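Side-chain contacts in OLD nuclease (Thermus scotoductus, PDB 6P74), which degrades linear or supercoiled double-stranded DNA from 5' to 3' as a metal-dependent exodeoxyribonuclease, nicks circular DNA and has DNA-stimulated ATPase activity: residues 445-448 with 449-453; 452-455 with 456-459; 179-182 with 183-187. All blocks are in the same frame, centred on the assembly; numbering follows the deposited sequence.

Contact 1. Residues 445-448 with 449-453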
loop_
_atom_site.group_PDB
_atom_site.type_symbol
_atom_site.label_atom_id
_atom_site.label_comp_id
_atom_site.label_asym_id
_atom_site.label_seq_id
_atom_site.Cartn_x
_atom_site.Cartn_y
_atom_site.Cartn_z
ATOM N N THR A 445 65.179 10.592 21.615
ATOM C CA THR A 445 64.596 9.813 20.534
ATOM C C THR A 445 64.372 8.361 20.951
ATOM O O THR A 445 63.319 7.790 20.659
ATOM C CB THR A 445 65.485 9.902 19.286
ATOM O OG1 THR A 445 66.818 9.550 19.644
ATOM C CG2 THR A 445 65.512 11.312 18.777
ATOM N N ARG A 446 65.341 7.754 21.650
ATOM C CA ARG A 446 65.160 6.382 22.123
ATOM C C ARG A 446 63.969 6.281 23.065
ATOM O O ARG A 446 63.110 5.406 22.903
ATOM C CB ARG A 446 66.433 5.876 22.806
ATOM C CG ARG A 446 67.617 5.900 21.896
ATOM C CD ARG A 446 68.824 5.150 22.436
ATOM N NE ARG A 446 69.083 5.342 23.863
ATOM C CZ ARG A 446 69.911 6.251 24.366
ATOM N NH1 ARG A 446 70.561 7.091 23.572
ATOM N NH2 ARG A 446 70.088 6.324 25.676
ATOM N N ARG A 447 63.897 7.188 24.053
ATOM C CA ARG A 447 62.788 7.176 25.003
ATOM C C ARG A 447 61.457 7.385 24.285
ATOM O O ARG A 447 60.493 6.658 24.539
ATOM C CB ARG A 447 63.011 8.228 26.103
ATOM C CG ARG A 447 61.761 8.546 26.967
ATOM C CD ARG A 447 62.112 9.311 28.212
ATOM N NE ARG A 447 63.102 10.357 27.915
ATOM C CZ ARG A 447 62.816 11.551 27.401
ATOM N NH1 ARG A 447 61.556 11.861 27.135
ATOM N NH2 ARG A 447 63.789 12.424 27.140
ATOM N N LYS A 448 61.402 8.323 23.330
ATOM C CA LYS A 448 60.143 8.561 22.625
ATOM C C LYS A 448 59.758 7.384 21.741
ATOM O O LYS A 448 58.577 7.045 21.651
ATOM C CB LYS A 448 60.217 9.845 21.809
ATOM C CG LYS A 448 59.856 11.041 22.657
ATOM C CD LYS A 448 59.984 12.351 21.912
ATOM C CE LYS A 448 59.682 13.489 22.857
ATOM N NZ LYS A 448 59.932 14.805 22.235
ATOM N N GLN A 449 60.733 6.755 21.070
ATOM C CA GLN A 449 60.435 5.534 20.331
ATOM C C GLN A 449 59.843 4.457 21.243
ATOM O O GLN A 449 58.823 3.839 20.911
ATOM C CB GLN A 449 61.685 5.016 19.641
ATOM C CG GLN A 449 61.945 5.637 18.292
ATOM C CD GLN A 449 63.038 4.891 17.536
ATOM O OE1 GLN A 449 62.757 3.910 16.833
ATOM N NE2 GLN A 449 64.294 5.333 17.697
ATOM N N GLU A 450 60.474 4.211 22.398
ATOM C CA GLU A 450 59.909 3.239 23.326
ATOM C C GLU A 450 58.474 3.593 23.675
ATOM O O GLU A 450 57.579 2.742 23.628
ATOM C CB GLU A 450 60.734 3.179 24.595
ATOM C CG GLU A 450 61.642 2.026 24.676
ATOM C CD GLU A 450 62.630 2.233 25.775
ATOM O OE1 GLU A 450 62.371 1.757 26.904
ATOM O OE2 GLU A 450 63.646 2.912 25.515
ATOM N N GLN A 451 58.239 4.855 24.038
ATOM C CA GLN A 451 56.905 5.241 24.466
ATOM C C GLN A 451 55.915 5.133 23.320
ATOM O O GLN A 451 54.783 4.683 23.517
ATOM C CB GLN A 451 56.931 6.647 25.037
ATOM C CG GLN A 451 57.511 6.721 26.417
ATOM C CD GLN A 451 57.954 8.131 26.780
ATOM O OE1 GLN A 451 57.918 9.048 25.941
ATOM N NE2 GLN A 451 58.394 8.308 28.032
ATOM N N GLU A 452 56.325 5.510 22.109
ATOM C CA GLU A 452 55.435 5.350 20.964
ATOM C C GLU A 452 55.126 3.876 20.687
ATOM O O GLU A 452 53.978 3.529 20.395
ATOM C CB GLU A 452 56.041 6.017 19.735
ATOM C CG GLU A 452 55.861 7.520 19.750
ATOM C CD GLU A 452 56.837 8.247 18.835
ATOM O OE1 GLU A 452 57.084 9.451 19.101
ATOM O OE2 GLU A 452 57.356 7.613 17.874
ATOM N N ASN A 453 56.131 2.996 20.765
ATOM C CA ASN A 453 55.872 1.568 20.591
ATOM C C ASN A 453 54.832 1.070 21.588
ATOM O O ASN A 453 53.888 0.371 21.212
ATOM C CB ASN A 453 57.170 0.769 20.705
ATOM C CG ASN A 453 58.040 0.928 19.481
ATOM O OD1 ASN A 453 57.593 1.449 18.466
ATOM N ND2 ASN A 453 59.279 0.476 19.563
#

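Contact 2. Residues 452-455 with 456-459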
loop_
_atom_site.group_PDB
_atom_site.type_symbol
_atom_site.label_atom_id
_atom_site.label_comp_id
_atom_site.label_asym_id
_atom_site.label_seq_id
_atom_site.Cartn_x
_atom_site.Cartn_y
_atom_site.Cartn_z
ATOM N N GLU A 452 56.325 5.510 22.109
ATOM C CA GLU A 452 55.435 5.350 20.964
ATOM C C GLU A 452 55.126 3.876 20.687
ATOM O O GLU A 452 53.978 3.529 20.395
ATOM C CB GLU A 452 56.041 6.017 19.735
ATOM C CG GLU A 452 55.861 7.520 19.750
ATOM C CD GLU A 452 56.837 8.247 18.835
ATOM O OE1 GLU A 452 57.084 9.451 19.101
ATOM O OE2 GLU A 452 57.356 7.613 17.874
ATOM N N ASN A 453 56.131 2.996 20.765
ATOM C CA ASN A 453 55.872 1.568 20.591
ATOM C C ASN A 453 54.832 1.070 21.588
ATOM O O ASN A 453 53.888 0.371 21.212
ATOM C CB ASN A 453 57.170 0.769 20.705
ATOM C CG ASN A 453 58.040 0.928 19.481
ATOM O OD1 ASN A 453 57.593 1.449 18.466
ATOM N ND2 ASN A 453 59.279 0.476 19.563
ATOM N N LYS A 454 54.969 1.439 22.865
ATOM C CA LYS A 454 53.983 0.988 23.846
ATOM C C LYS A 454 52.602 1.566 23.553
ATOM O O LYS A 454 51.591 0.857 23.648
ATOM C CB LYS A 454 54.427 1.340 25.274
ATOM C CG LYS A 454 55.691 0.616 25.746
ATOM C CD LYS A 454 55.824 -0.789 25.153
ATOM C CE LYS A 454 57.300 -1.279 25.114
ATOM N NZ LYS A 454 58.213 -0.514 24.167
ATOM N N ALA A 455 52.527 2.849 23.204
ATOM C CA ALA A 455 51.235 3.435 22.848
ATOM C C ALA A 455 50.586 2.671 21.696
ATOM O O ALA A 455 49.408 2.294 21.768
ATOM C CB ALA A 455 51.407 4.912 22.489
ATOM N N GLU A 456 51.346 2.440 20.619
ATOM C CA GLU A 456 50.824 1.681 19.489
ATOM C C GLU A 456 50.388 0.281 19.907
ATOM O O GLU A 456 49.343 -0.203 19.463
ATOM C CB GLU A 456 51.869 1.605 18.375
ATOM C CG GLU A 456 52.055 2.925 17.611
ATOM C CD GLU A 456 50.763 3.544 17.055
ATOM O OE1 GLU A 456 49.993 2.853 16.348
ATOM O OE2 GLU A 456 50.524 4.747 17.327
ATOM N N GLN A 457 51.167 -0.378 20.774
ATOM C CA GLN A 457 50.809 -1.724 21.199
ATOM C C GLN A 457 49.502 -1.729 21.971
ATOM O O GLN A 457 48.689 -2.642 21.806
ATOM C CB GLN A 457 51.947 -2.331 22.010
ATOM C CG GLN A 457 53.117 -2.763 21.094
ATOM C CD GLN A 457 54.345 -3.180 21.865
ATOM O OE1 GLN A 457 54.600 -2.687 22.969
ATOM N NE2 GLN A 457 55.114 -4.104 21.289
ATOM N N GLU A 458 49.262 -0.687 22.754
ATOM C CA GLU A 458 48.002 -0.541 23.463
ATOM C C GLU A 458 46.846 -0.338 22.489
ATOM O O GLU A 458 45.801 -0.993 22.613
ATOM C CB GLU A 458 48.110 0.628 24.437
ATOM C CG GLU A 458 47.132 0.593 25.580
ATOM C CD GLU A 458 46.960 1.963 26.219
ATOM O OE1 GLU A 458 45.924 2.620 25.948
ATOM O OE2 GLU A 458 47.876 2.386 26.965
ATOM N N LYS A 459 47.021 0.557 21.502
ATOM C CA LYS A 459 45.984 0.748 20.483
ATOM C C LYS A 459 45.709 -0.540 19.709
ATOM O O LYS A 459 44.549 -0.828 19.373
ATOM C CB LYS A 459 46.374 1.847 19.496
ATOM C CG LYS A 459 46.681 3.191 20.074
ATOM C CD LYS A 459 47.008 4.143 18.969
ATOM C CE LYS A 459 47.635 5.423 19.466
ATOM N NZ LYS A 459 48.335 6.093 18.320
#

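Contact 3. Residues 179-182 with 183-187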
loop_
_atom_site.group_PDB
_atom_site.type_symbol
_atom_site.label_atom_id
_atom_site.label_comp_id
_atom_site.label_asym_id
_atom_site.label_seq_id
_atom_site.Cartn_x
_atom_site.Cartn_y
_atom_site.Cartn_z
ATOM N N GLN A 179 -17.750 36.208 -2.549
ATOM C CA GLN A 179 -17.671 37.052 -3.732
ATOM C C GLN A 179 -16.878 36.373 -4.842
ATOM O O GLN A 179 -17.242 36.454 -6.022
ATOM C CB GLN A 179 -17.044 38.392 -3.334
ATOM C CG GLN A 179 -17.070 39.493 -4.360
ATOM C CD GLN A 179 -16.518 40.789 -3.778
ATOM O OE1 GLN A 179 -16.835 41.148 -2.642
ATOM N NE2 GLN A 179 -15.670 41.482 -4.542
ATOM N N ALA A 180 -15.790 35.690 -4.484
ATOM C CA ALA A 180 -15.003 34.990 -5.492
ATOM C C ALA A 180 -15.718 33.737 -5.977
ATOM O O ALA A 180 -15.682 33.419 -7.171
ATOM C CB ALA A 180 -13.625 34.647 -4.934
ATOM N N MET A 181 -16.372 33.006 -5.070
ATOM C CA MET A 181 -17.127 31.829 -5.493
ATOM C C MET A 181 -18.260 32.192 -6.451
ATOM O O MET A 181 -18.606 31.393 -7.329
ATOM C CB MET A 181 -17.675 31.081 -4.277
ATOM C CG MET A 181 -16.681 30.114 -3.649
ATOM S SD MET A 181 -16.078 28.841 -4.800
ATOM C CE MET A 181 -17.611 27.984 -5.158
ATOM N N ASP A 182 -18.840 33.389 -6.310
ATOM C CA ASP A 182 -19.919 33.793 -7.205
ATOM C C ASP A 182 -19.436 33.996 -8.633
ATOM O O ASP A 182 -20.213 33.797 -9.574
ATOM C CB ASP A 182 -20.584 35.070 -6.691
ATOM C CG ASP A 182 -21.424 34.828 -5.452
ATOM O OD1 ASP A 182 -21.792 33.653 -5.208
ATOM O OD2 ASP A 182 -21.710 35.808 -4.728
ATOM N N LEU A 183 -18.175 34.409 -8.820
ATOM C CA LEU A 183 -17.637 34.522 -10.175
ATOM C C LEU A 183 -17.548 33.162 -10.852
ATOM O O LEU A 183 -17.592 33.078 -12.087
ATOM C CB LEU A 183 -16.257 35.183 -10.155
ATOM C CG LEU A 183 -16.179 36.700 -10.248
ATOM C CD1 LEU A 183 -17.115 37.353 -9.257
ATOM C CD2 LEU A 183 -14.750 37.117 -9.989
ATOM N N LEU A 184 -17.409 32.094 -10.060
ATOM C CA LEU A 184 -17.334 30.744 -10.605
ATOM C C LEU A 184 -18.709 30.147 -10.862
ATOM O O LEU A 184 -18.867 29.338 -11.786
ATOM C CB LEU A 184 -16.564 29.836 -9.649
ATOM C CG LEU A 184 -15.140 30.282 -9.355
ATOM C CD1 LEU A 184 -14.397 29.171 -8.622
ATOM C CD2 LEU A 184 -14.437 30.685 -10.652
ATOM N N ARG A 185 -19.707 30.528 -10.068
ATOM C CA ARG A 185 -20.982 29.821 -10.065
ATOM C C ARG A 185 -21.608 30.451 -11.312
ATOM O O ARG A 185 -22.296 31.470 -11.272
ATOM C CB ARG A 185 -21.657 29.976 -8.712
ATOM C CG ARG A 185 -21.059 28.968 -7.717
ATOM C CD ARG A 185 -21.924 28.766 -6.495
ATOM N NE ARG A 185 -21.781 29.910 -5.606
ATOM C CZ ARG A 185 -21.157 29.866 -4.438
ATOM N NH1 ARG A 185 -20.644 28.715 -4.008
ATOM N NH2 ARG A 185 -21.062 30.969 -3.701
ATOM N N THR A 186 -21.359 29.778 -12.435
ATOM C CA THR A 186 -22.137 29.893 -13.665
ATOM C C THR A 186 -23.445 29.128 -13.490
ATOM O O THR A 186 -23.573 28.300 -12.581
ATOM C CB THR A 186 -21.280 29.221 -14.747
ATOM O OG1 THR A 186 -21.037 27.859 -14.378
ATOM C CG2 THR A 186 -19.952 29.938 -14.953
ATOM N N GLU A 187 -24.420 29.387 -14.365
ATOM C CA GLU A 187 -25.651 28.603 -14.348
ATOM C C GLU A 187 -25.373 27.104 -14.503
ATOM O O GLU A 187 -26.004 26.279 -13.833
ATOM C CB GLU A 187 -26.591 29.086 -15.447
ATOM C CG GLU A 187 -27.932 28.372 -15.460
ATOM C CD GLU A 187 -28.884 28.904 -16.540
ATOM O OE1 GLU A 187 -28.463 29.813 -17.303
ATOM O OE2 GLU A 187 -30.047 28.410 -16.618
#

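Contact 1. Residues 445-448 with 449-453
Arg447 and Gln451 run side by side one helical turn apart, both pointing the same way, and they meet through the arginine's methylenes: Arg447 CG lies 3.5 Å from Gln451 NE2. The guanidinium and amide planes stand 64° apart, so the two flat groups do not stack. With CG anti to the backbone N (chi1 166°) and a bend at chi3, the arginine chain carries its charged end to Glu443, with which NE forms a salt bridge. Gln451 is also bonded to Arg447 through the main chain, its N lying 2.9 Å from Arg447 O.

Beside this pair, Glu452 reaches back over the preceding turn, its CG 3.3 Å from Lys448 O. Its carboxylate does not meet the lysine's charge, for Lys448 NZ and Glu452 OE1 are 6.8 Å apart; Lys448 NZ pairs instead with Glu444. Four backbone hydrogen bonds of the i to i+4 kind underlie these contacts, including the one from Gln449 N to Thr445 O at 2.8 Å. Such bonding, with charged and amide side chains fanned along a solvent-facing surface, is that of a regular alpha-helix, here the N-terminal part of helix 443-467 in the Toprim domain.

Contact 2. Residues 452-455 with 456-459
Lys454 folds alongside Gln457, three residues on, and brings its CD to 3.1 Å from Gln457 OE1. The lysine chain is bent twice: chi2, at -33°, departs from a staggered value, and a second bend at chi4 turns the amine toward Glu450 O of the preceding turn, where it makes a weak hydrogen bond. Gln457, by contrast, is extended beyond CG, and its methylene lies against the main chain, with CG 3.2 Å from Asn453 O. That carbonyl also receives Gln457 N at 2.9 Å, one of four i to i+4 bonds that make this part of helix 443-467 a regular alpha-helix.

The helix belongs to the Toprim domain, and Glu456 faces the inferred metal site: its side chain touches Asp433, inferred to bind a divalent cation. Glu456 curls at chi2 (-53°), while Lys459 stretches out almost fully, and within 456-459 the two ends meet in a salt bridge, Lys459 NZ to Glu456 OE2 2.8 Å. The amine arrives on the syn side of that oxygen but 33° out of the carboxylate plane. Glu456 OE1 pairs with Lys409, so each carboxylate oxygen is held by a different lysine, which limits the group's rotation.

Contact 3. Residues 179-182 with 183-187
The helical bonding frays between 179-182 and 183-187: Leu183 N reaches Ala180 O and Leu184 N reaches Met181 O in weak i to i+3 bonds, and Arg185 N is weakly shared between Met181 O and Asp182 O before the chain turns extended at Arg185 (psi 91°). From there the Arg185 side chain lies back against the last turn, where Met181 and Asp182 receive its guanidinium. Met181 CB sits over one face, 3.4 Å from Arg185 NH2, and the methyl CE comes within 3.3 Å of Arg185 NH1. Asp182 OD1 lies at the edge, accepting from Arg185 NH2 at 3.2 Å in a salt bridge whose N-H...O angle is 161°.

This is the C-terminal end of helix 170-184 in the dimerization domain, and Thr186 is the N-cap of helix 187-205, its OG1 bonded to Val189 N. Carboxylate and guanidinium planes are 63° apart, and OD1 alone of the two oxygens does the pairing; Arg185 NH2 also bridges to Glu178, an acid one turn before Asp182. Met181, bent at chi2 and chi3, also places SD 4.2 Å from Leu184 CD1, and both side chains touch Phe221. Leu184 also packs on Phe173, and Leu183 on Asn172, of the second subunit.

Contact 3 comes first along the chain, in the dimerization domain, whereas contacts 1 and 2 follow much later in the Toprim domain. The latter two are overlapping, consecutive parts of one helix, 443-467, with centres 10 Å apart and Glu452 and Asn453 in common; passing from contact 1 to contact 2 brings the helix closer to the inferred metal-binding residues. Contact 3 lies on the opposite side of the chain's centre, its centre 89 Å from that of contact 1 and 83 Å from that of contact 2. The separation fits a protein whose nuclease domain faces away from the region that joins its two subunits, and contact 3 alone packs against the second subunit.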